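Local coordinates for GDSL-like Lipase/Acylhydrolase family protein (Neisseria meningitidis, PDB 4K7J) that probably removes O-acetyl groups from peptidoglycan as a serine esterase of the SGNH (GDSL-like) hydrolase family, at residues F120-I125 / N233-T238; L151-L156 / W195-I200; I86-P91 / T210-G215. All coordinates share one frame; numbering follows the deposited sequence.

Contact 1: residues F120-I125 / N233-T238; sequences FPLGGI and NDLAQT
The carboxylate of D234 is the flat group of this contact, and the loop meets it through OD2: the backbone N of L122 approaches on the anti side of that oxygen, 24° out of the carboxylate plane. L122 N lies 3.1 Å from D234 OD2, with an angle of 153° at the hydrogen. CA of P121 also closes on this oxygen, at 3.3 Å from D234 OD2, with P121 CB 3.5 Å from the same oxygen. The other oxygen, OD1, forms a salt bridge with R228, so the carboxylate spans an arginine and a loop amide. With CG anti to its carbonyl carbon (chi1 -61°), D234 carries OD2 to the loop amide.

Beyond the carboxylate the contact becomes apolar. CB of L122 lies 3.6 Å from CB of D234, and the leucine branch CD2 runs on along the helix, 3.9 Å from CD1 of L235 and 4.1 Å from CG2 of T238. That methyl is presented while the hydroxyl of T238 turns back to its own chain, where OG1 bonds L235 O at 2.7 Å in the carbonyl plane. L235 O also accepts from T238 N and is thus gripped twice where helix 231-236 ends.

P121 to G124 form a type II beta turn, closed by G124 N bonding P121 O, with L122 at its corner facing the helix. The contact joins this turn, in the loop before strand 125-128, to the helix after strand 208-215. Its chemistry implies a buried carboxylate whose negative charge is probably stabilised by R228 and by the amide of L122, while L122 CD2 packs separately on L235 and T238.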
loop_
_atom_site.group_PDB
_atom_site.type_symbol
_atom_site.label_atom_id
_atom_site.label_comp_id
_atom_site.label_asym_id
_atom_site.label_seq_id
_atom_site.Cartn_x
_atom_site.Cartn_y
_atom_site.Cartn_z
ATOM N N PHE A 120 -0.941 15.108 7.321
ATOM C CA PHE A 120 -1.262 14.001 6.423
ATOM C C PHE A 120 -2.000 12.877 7.146
ATOM O O PHE A 120 -1.626 12.507 8.251
ATOM C CB PHE A 120 0.011 13.424 5.789
ATOM C CG PHE A 120 0.751 14.379 4.868
ATOM C CD1 PHE A 120 0.278 14.639 3.597
ATOM C CD2 PHE A 120 1.951 14.950 5.261
ATOM C CE1 PHE A 120 0.952 15.495 2.750
ATOM C CE2 PHE A 120 2.646 15.804 4.420
ATOM C CZ PHE A 120 2.151 16.079 3.162
ATOM N N PRO A 121 -3.034 12.309 6.510
ATOM C CA PRO A 121 -3.631 11.084 7.044
ATOM C C PRO A 121 -2.741 9.914 6.642
ATOM O O PRO A 121 -1.801 10.126 5.868
ATOM C CB PRO A 121 -4.973 11.005 6.309
ATOM C CG PRO A 121 -4.682 11.616 4.967
ATOM C CD PRO A 121 -3.607 12.677 5.205
ATOM N N LEU A 122 -3.021 8.719 7.156
ATOM C CA LEU A 122 -2.233 7.533 6.823
ATOM C C LEU A 122 -1.984 7.436 5.322
ATOM O O LEU A 122 -2.916 7.598 4.541
ATOM C CB LEU A 122 -2.943 6.259 7.298
ATOM C CG LEU A 122 -2.101 5.015 7.015
ATOM C CD1 LEU A 122 -1.113 4.809 8.128
ATOM C CD2 LEU A 122 -2.980 3.785 6.804
ATOM N N GLY A 123 -0.723 7.222 4.923
ATOM C CA GLY A 123 -0.374 7.073 3.513
ATOM C C GLY A 123 0.450 8.234 2.970
ATOM O O GLY A 123 1.126 8.118 1.931
ATOM N N GLY A 124 0.365 9.370 3.658
ATOM C CA GLY A 124 1.153 10.541 3.329
ATOM C C GLY A 124 0.716 11.314 2.092
ATOM O O GLY A 124 1.498 12.083 1.534
ATOM N N ILE A 125 -0.534 11.135 1.671
ATOM C CA ILE A 125 -1.048 11.846 0.504
ATOM C C ILE A 125 -2.350 12.559 0.840
ATOM O O ILE A 125 -3.243 11.983 1.465
ATOM C CB ILE A 125 -1.279 10.876 -0.679
ATOM C CG1 ILE A 125 0.037 10.196 -1.059
ATOM C CG2 ILE A 125 -1.905 11.598 -1.890
ATOM C CD1 ILE A 125 -0.082 9.213 -2.174
ATOM N N ASN A 233 -5.231 5.621 14.098
ATOM C CA ASN A 233 -6.692 5.613 14.007
ATOM C C ASN A 233 -7.164 5.602 12.553
ATOM O O ASN A 233 -8.194 4.992 12.236
ATOM C CB ASN A 233 -7.319 6.780 14.779
ATOM C CG ASN A 233 -6.942 6.774 16.253
ATOM O OD1 ASN A 233 -6.601 5.734 16.821
ATOM N ND2 ASN A 233 -6.984 7.944 16.874
ATOM N N ASP A 234 -6.413 6.257 11.665
ATOM C CA ASP A 234 -6.682 6.123 10.229
ATOM C C ASP A 234 -6.458 4.664 9.777
ATOM O O ASP A 234 -7.236 4.115 8.998
ATOM C CB ASP A 234 -5.793 7.063 9.387
ATOM C CG ASP A 234 -6.002 8.546 9.704
ATOM O OD1 ASP A 234 -7.088 8.936 10.201
ATOM O OD2 ASP A 234 -5.061 9.338 9.438
ATOM N N LEU A 235 -5.385 4.040 10.254
ATOM C CA LEU A 235 -5.112 2.642 9.904
ATOM C C LEU A 235 -6.236 1.712 10.382
ATOM O O LEU A 235 -6.695 0.830 9.643
ATOM C CB LEU A 235 -3.772 2.191 10.493
ATOM C CG LEU A 235 -3.412 0.728 10.220
ATOM C CD1 LEU A 235 -3.286 0.453 8.741
ATOM C CD2 LEU A 235 -2.153 0.336 10.954
ATOM N N ALA A 236 -6.675 1.922 11.621
ATOM C CA ALA A 236 -7.797 1.172 12.173
ATOM C C ALA A 236 -9.009 1.231 11.246
ATOM O O ALA A 236 -9.757 0.268 11.141
ATOM C CB ALA A 236 -8.161 1.695 13.579
ATOM N N GLN A 237 -9.182 2.350 10.547
ATOM C CA GLN A 237 -10.386 2.548 9.747
ATOM C C GLN A 237 -10.242 2.134 8.295
ATOM O O GLN A 237 -11.166 2.342 7.527
ATOM C CB GLN A 237 -10.850 4.010 9.810
ATOM C CG GLN A 237 -11.342 4.432 11.169
ATOM C CD GLN A 237 -11.709 5.893 11.217
ATOM O OE1 GLN A 237 -12.853 6.265 10.963
ATOM N NE2 GLN A 237 -10.735 6.737 11.539
ATOM N N THR A 238 -9.094 1.572 7.913
ATOM C CA THR A 238 -8.911 1.087 6.536
ATOM C C THR A 238 -9.632 -0.236 6.353
ATOM O O THR A 238 -9.992 -0.616 5.233
ATOM C CB THR A 238 -7.429 0.828 6.175
ATOM O OG1 THR A 238 -6.857 -0.091 7.112
ATOM C CG2 THR A 238 -6.623 2.113 6.167
#

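Contact 2: residues L151-L156 / W195-I200; sequences LFAKPL and WDIGFI
Strands 151-155 and 195-200 run antiparallel, 169° between their directions and 4.5 Å apart at closest approach, and their register slips by one residue between L151 and A153 in a beta bulge. K154 and D196 form a hydrogen-bonded pair, with K154 N to D196 O at 2.7 Å and D196 N to K154 O at 2.9 Å. At the bulge F152 bonds two successive residues: its N lies nearly on the line of the F199 C=O bond, while its O takes the N-H of G198 from 50° above the carbonyl plane.

On the face carrying A153, P155, W195 and I197, the indole of W195 lies across the neighbouring strand. P155 CB sits over its six-membered ring, 3.8 Å from the centroid and 13° off the normal, a CH-pi contact. The methyl of A153, CB, comes obliquely to the same ring, 3.7 Å from W195 CE3, and also touches CD1 of I197. W195 NE1 is bonded to the carbonyl of T161, which would limit the rotation of the indole.

On the other face K154 and D196 lie side by side, pointing the same way. The lysine chain bends at its third torsion, yet K154 NZ stays 4.4 Å from D196 OD2, and a water bridges them, accepting from NZ and donating to OD2. The lysine's salt bridge is to D119, and D196 OD1 is bonded to H128 ND1.

The contact pairs two inner strands of an antiparallel five-stranded sheet. Its chemistry implies an apolar side where W195 packs on P155 and A153, and on the other side the partly exposed K154 and D196, linked by a water rather than a direct salt bridge.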
loop_
_atom_site.group_PDB
_atom_site.type_symbol
_atom_site.label_atom_id
_atom_site.label_comp_id
_atom_site.label_asym_id
_atom_site.label_seq_id
_atom_site.Cartn_x
_atom_site.Cartn_y
_atom_site.Cartn_z
ATOM N N LEU A 151 -14.248 7.894 2.154
ATOM C CA LEU A 151 -13.178 8.842 1.845
ATOM C C LEU A 151 -12.557 9.382 3.111
ATOM O O LEU A 151 -13.274 9.853 3.997
ATOM C CB LEU A 151 -13.700 10.061 1.075
ATOM C CG LEU A 151 -14.741 10.046 -0.036
ATOM C CD1 LEU A 151 -16.134 9.731 0.500
ATOM C CD2 LEU A 151 -14.720 11.412 -0.688
ATOM N N PHE A 152 -11.230 9.384 3.193
ATOM C CA PHE A 152 -10.605 10.213 4.218
ATOM C C PHE A 152 -10.803 11.664 3.805
ATOM O O PHE A 152 -10.564 12.018 2.653
ATOM C CB PHE A 152 -9.114 9.903 4.375
ATOM C CG PHE A 152 -8.831 8.610 5.095
ATOM C CD1 PHE A 152 -8.718 8.583 6.477
ATOM C CD2 PHE A 152 -8.681 7.425 4.390
ATOM C CE1 PHE A 152 -8.453 7.394 7.147
ATOM C CE2 PHE A 152 -8.408 6.226 5.056
ATOM C CZ PHE A 152 -8.295 6.222 6.439
ATOM N N ALA A 153 -11.237 12.507 4.732
ATOM C CA ALA A 153 -11.590 13.882 4.382
ATOM C C ALA A 153 -11.485 14.819 5.569
ATOM O O ALA A 153 -11.822 14.446 6.687
ATOM C CB ALA A 153 -13.005 13.932 3.801
ATOM N N LYS A 154 -11.005 16.033 5.325
ATOM C CA LYS A 154 -10.986 17.059 6.353
ATOM C C LYS A 154 -11.562 18.365 5.825
ATOM O O LYS A 154 -10.979 19.000 4.948
ATOM C CB LYS A 154 -9.570 17.305 6.870
ATOM C CG LYS A 154 -9.544 18.314 8.013
ATOM C CD LYS A 154 -8.143 18.504 8.587
ATOM C CE LYS A 154 -7.228 19.190 7.604
ATOM N NZ LYS A 154 -5.949 19.573 8.280
ATOM N N PRO A 155 -12.708 18.778 6.372
ATOM C CA PRO A 155 -13.380 19.988 5.910
ATOM C C PRO A 155 -12.688 21.225 6.469
ATOM O O PRO A 155 -12.087 21.165 7.541
ATOM C CB PRO A 155 -14.763 19.865 6.552
ATOM C CG PRO A 155 -14.483 19.204 7.857
ATOM C CD PRO A 155 -13.383 18.190 7.546
ATOM N N LEU A 156 -12.776 22.340 5.756
ATOM C CA LEU A 156 -12.327 23.606 6.318
ATOM C C LEU A 156 -13.181 23.971 7.538
ATOM O O LEU A 156 -12.657 24.402 8.565
ATOM C CB LEU A 156 -12.399 24.714 5.270
ATOM C CG LEU A 156 -11.912 26.080 5.732
ATOM C CD1 LEU A 156 -10.393 26.065 5.916
ATOM C CD2 LEU A 156 -12.339 27.135 4.732
ATOM N N TRP A 195 -11.894 21.361 0.868
ATOM C CA TRP A 195 -11.598 20.239 1.744
ATOM C C TRP A 195 -10.181 19.748 1.460
ATOM O O TRP A 195 -9.644 19.986 0.377
ATOM C CB TRP A 195 -12.484 19.051 1.389
ATOM C CG TRP A 195 -13.933 19.137 1.691
ATOM C CD1 TRP A 195 -14.871 19.900 1.050
ATOM C CD2 TRP A 195 -14.640 18.361 2.662
ATOM N NE1 TRP A 195 -16.114 19.672 1.596
ATOM C CE2 TRP A 195 -16.000 18.720 2.578
ATOM C CE3 TRP A 195 -14.251 17.395 3.601
ATOM C CZ2 TRP A 195 -16.975 18.152 3.406
ATOM C CZ3 TRP A 195 -15.215 16.838 4.422
ATOM C CH2 TRP A 195 -16.563 17.214 4.313
ATOM N N ASP A 196 -9.614 18.992 2.398
ATOM C CA ASP A 196 -8.502 18.098 2.066
ATOM C C ASP A 196 -9.029 16.679 2.007
ATOM O O ASP A 196 -9.807 16.274 2.864
ATOM C CB ASP A 196 -7.370 18.202 3.093
ATOM C CG ASP A 196 -6.599 19.511 2.980
ATOM O OD1 ASP A 196 -6.755 20.209 1.954
ATOM O OD2 ASP A 196 -5.840 19.834 3.912
ATOM N N ILE A 197 -8.618 15.931 0.995
ATOM C CA ILE A 197 -9.096 14.552 0.805
ATOM C C ILE A 197 -7.892 13.600 0.792
ATOM O O ILE A 197 -6.858 13.908 0.193
ATOM C CB ILE A 197 -9.862 14.398 -0.542
ATOM C CG1 ILE A 197 -10.997 15.418 -0.664
ATOM C CG2 ILE A 197 -10.393 12.977 -0.720
ATOM C CD1 ILE A 197 -12.146 15.225 0.324
ATOM N N GLY A 198 -8.025 12.462 1.463
ATOM C CA GLY A 198 -6.982 11.454 1.504
ATOM C C GLY A 198 -7.363 10.344 0.551
ATOM O O GLY A 198 -7.956 10.605 -0.485
ATOM N N PHE A 199 -7.025 9.106 0.887
ATOM C CA PHE A 199 -7.361 8.004 0.003
ATOM C C PHE A 199 -8.865 7.804 0.031
ATOM O O PHE A 199 -9.530 8.135 1.016
ATOM C CB PHE A 199 -6.646 6.724 0.420
ATOM C CG PHE A 199 -5.218 6.636 -0.060
ATOM C CD1 PHE A 199 -4.226 7.405 0.526
ATOM C CD2 PHE A 199 -4.874 5.777 -1.093
ATOM C CE1 PHE A 199 -2.915 7.335 0.082
ATOM C CE2 PHE A 199 -3.556 5.684 -1.534
ATOM C CZ PHE A 199 -2.578 6.466 -0.941
ATOM N N ILE A 200 -9.377 7.252 -1.056
ATOM C CA ILE A 200 -10.796 7.029 -1.255
ATOM C C ILE A 200 -11.008 5.543 -1.517
ATOM O O ILE A 200 -10.414 4.980 -2.435
ATOM C CB ILE A 200 -11.285 7.803 -2.482
ATOM C CG1 ILE A 200 -11.133 9.306 -2.265
ATOM C CG2 ILE A 200 -12.723 7.436 -2.814
ATOM C CD1 ILE A 200 -11.528 10.127 -3.464
HETATM O O HOH W 1 -4.117 19.010 5.809
#

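Contact 3: residues I86-P91 / T210-G215; sequences IGWVYP and TVSAMG
Strand 208-215, an edge strand of the mixed sheet within this chain, in its alpha/beta part, faces the segment 86-91 across this contact. The side chain of S212 makes the direct polar link. W88 N donates to S212 OG at 2.8 Å, with 157° at the hydrogen, and the hydroxyl also lies at the edge of the indole, near its plane, 3.5 Å from W88 CD1. With OG anti to the carbonyl carbon (chi1 -66°), the serine oxygen, not a backbone carbonyl of 210-215, takes this N-H.

Next to this bond CA of G87 packs 4.0 Å from CB of T210. G87 has no side chain, and its backbone passes close to both T210 and S212. I86 and G87 together face I202 in a classic beta bulge, and the chain turns a corner at W88; G87 and V89 bond through their backbones to I202 and I200 of strand 195-203 of the antiparallel sheet, while the segment also lies beside strand 208-215 of the mixed one. S212 and T210 in turn bond through their backbones to strand 53-60. W88 NE1 reaches the carbonyl of T238.

Further along, water replaces direct bonds. One molecule donates to W88 O and accepts from A213 N, each at 2.8 Å, bridging two backbones that do not pair. A second lies 2.6 Å from Y90 OH; it accepts from G215 N and donates weakly to A213 O. The phenol hydroxyl is also hydrogen-bonded to Q97 NE2, whose amide reaches G215 O as well, and the tyrosine ring meets that of F199.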
loop_
_atom_site.group_PDB
_atom_site.type_symbol
_atom_site.label_atom_id
_atom_site.label_comp_id
_atom_site.label_asym_id
_atom_site.label_seq_id
_atom_site.Cartn_x
_atom_site.Cartn_y
_atom_site.Cartn_z
ATOM N N ILE A 86 -11.640 -1.945 -6.505
ATOM C CA ILE A 86 -10.349 -1.279 -6.633
ATOM C C ILE A 86 -9.684 -0.921 -5.303
ATOM O O ILE A 86 -8.461 -0.801 -5.233
ATOM C CB ILE A 86 -10.447 -0.042 -7.511
ATOM C CG1 ILE A 86 -11.369 0.981 -6.872
ATOM C CG2 ILE A 86 -10.949 -0.423 -8.895
ATOM C CD1 ILE A 86 -11.070 2.366 -7.301
ATOM N N GLY A 87 -10.482 -0.756 -4.254
ATOM C CA GLY A 87 -9.947 -0.471 -2.935
ATOM C C GLY A 87 -9.646 0.997 -2.693
ATOM O O GLY A 87 -10.293 1.878 -3.275
ATOM N N TRP A 88 -8.666 1.246 -1.824
ATOM C CA TRP A 88 -8.235 2.594 -1.465
ATOM C C TRP A 88 -7.309 3.152 -2.537
ATOM O O TRP A 88 -6.224 2.603 -2.758
ATOM C CB TRP A 88 -7.478 2.583 -0.131
ATOM C CG TRP A 88 -8.319 2.245 1.088
ATOM C CD1 TRP A 88 -8.390 1.042 1.732
ATOM C CD2 TRP A 88 -9.188 3.138 1.807
ATOM N NE1 TRP A 88 -9.250 1.129 2.812
ATOM C CE2 TRP A 88 -9.757 2.403 2.873
ATOM C CE3 TRP A 88 -9.548 4.483 1.642
ATOM C CZ2 TRP A 88 -10.665 2.970 3.779
ATOM C CZ3 TRP A 88 -10.448 5.053 2.542
ATOM C CH2 TRP A 88 -10.999 4.293 3.597
ATOM N N VAL A 89 -7.719 4.246 -3.186
ATOM C CA VAL A 89 -6.909 4.877 -4.233
ATOM C C VAL A 89 -6.656 6.382 -3.999
ATOM O O VAL A 89 -7.274 6.994 -3.136
ATOM C CB VAL A 89 -7.555 4.675 -5.608
ATOM C CG1 VAL A 89 -7.916 3.201 -5.798
ATOM C CG2 VAL A 89 -8.799 5.541 -5.745
ATOM N N TYR A 90 -5.741 6.967 -4.769
ATOM C CA TYR A 90 -5.410 8.385 -4.629
ATOM C C TYR A 90 -6.650 9.231 -4.859
ATOM O O TYR A 90 -7.510 8.862 -5.645
ATOM C CB TYR A 90 -4.369 8.817 -5.660
ATOM C CG TYR A 90 -3.010 8.147 -5.577
ATOM C CD1 TYR A 90 -2.604 7.465 -4.436
ATOM C CD2 TYR A 90 -2.120 8.219 -6.648
ATOM C CE1 TYR A 90 -1.354 6.860 -4.367
ATOM C CE2 TYR A 90 -0.863 7.619 -6.590
ATOM C CZ TYR A 90 -0.489 6.943 -5.451
ATOM O OH TYR A 90 0.742 6.342 -5.393
ATOM N N PRO A 91 -6.731 10.385 -4.194
ATOM C CA PRO A 91 -7.839 11.299 -4.488
ATOM C C PRO A 91 -7.587 12.133 -5.752
ATOM O O PRO A 91 -8.498 12.822 -6.198
ATOM C CB PRO A 91 -7.868 12.197 -3.252
ATOM C CG PRO A 91 -6.446 12.248 -2.805
ATOM C CD PRO A 91 -5.874 10.881 -3.104
ATOM N N THR A 210 -9.476 -6.934 -2.111
ATOM C CA THR A 210 -8.968 -5.684 -2.665
ATOM C C THR A 210 -7.495 -5.597 -2.335
ATOM O O THR A 210 -7.047 -6.126 -1.316
ATOM C CB THR A 210 -9.681 -4.421 -2.123
ATOM O OG1 THR A 210 -9.523 -4.343 -0.702
ATOM C CG2 THR A 210 -11.177 -4.438 -2.478
ATOM N N VAL A 211 -6.746 -4.934 -3.203
ATOM C CA VAL A 211 -5.344 -4.640 -2.932
ATOM C C VAL A 211 -5.118 -3.139 -3.088
ATOM O O VAL A 211 -5.272 -2.583 -4.173
ATOM C CB VAL A 211 -4.404 -5.419 -3.863
ATOM C CG1 VAL A 211 -2.960 -4.993 -3.611
ATOM C CG2 VAL A 211 -4.568 -6.938 -3.656
ATOM N N SER A 212 -4.798 -2.484 -1.981
ATOM C CA SER A 212 -4.617 -1.037 -1.962
ATOM C C SER A 212 -3.132 -0.715 -1.866
ATOM O O SER A 212 -2.413 -1.347 -1.094
ATOM C CB SER A 212 -5.356 -0.433 -0.759
ATOM O OG SER A 212 -6.768 -0.587 -0.870
ATOM N N ALA A 213 -2.672 0.263 -2.646
ATOM C CA ALA A 213 -1.255 0.630 -2.655
ATOM C C ALA A 213 -1.045 1.998 -2.039
ATOM O O ALA A 213 -1.544 2.987 -2.563
ATOM C CB ALA A 213 -0.719 0.614 -4.094
ATOM N N MET A 214 -0.322 2.055 -0.923
ATOM C CA MET A 214 0.012 3.322 -0.286
ATOM C C MET A 214 1.513 3.516 -0.333
ATOM O O MET A 214 2.200 3.316 0.672
ATOM C CB MET A 214 -0.432 3.355 1.184
ATOM C CG MET A 214 -1.913 3.396 1.400
ATOM S SD MET A 214 -2.338 3.851 3.091
ATOM C CE MET A 214 -4.087 4.116 2.835
ATOM N N GLY A 215 2.013 3.899 -1.501
ATOM C CA GLY A 215 3.430 4.129 -1.692
ATOM C C GLY A 215 3.807 5.592 -1.773
ATOM O O GLY A 215 3.013 6.434 -2.193
HETATM O O HOH W 2 -4.549 1.281 -4.525
HETATM O O HOH W 3 0.541 4.137 -4.033
#

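In the fold
Contacts 1 and 3 join the mixed-sheet part, the SGNH hydrolase part of the chain, to the antiparallel sheet containing strands 147-155 and 195-203, within which contact 2 pairs two strands. Contacts 1 and 2 have centres 11 Å apart, contacts 1 and 3 are 12 Å apart, and contacts 2 and 3 are 15 Å apart. Contact 2 is nested within the chain loops closed by each of the others, whereas contacts 1 and 3 alternate along the sequence. L122 and G123 of contact 1 pack on M214 SD of contact 3, and V89 N of contact 3 lies 2.9 Å from I200 O of contact 2. F152 meets both W88 and D234 O. A bound buffer molecule (HEPES) lies about 13 Å from G215 in contact 3.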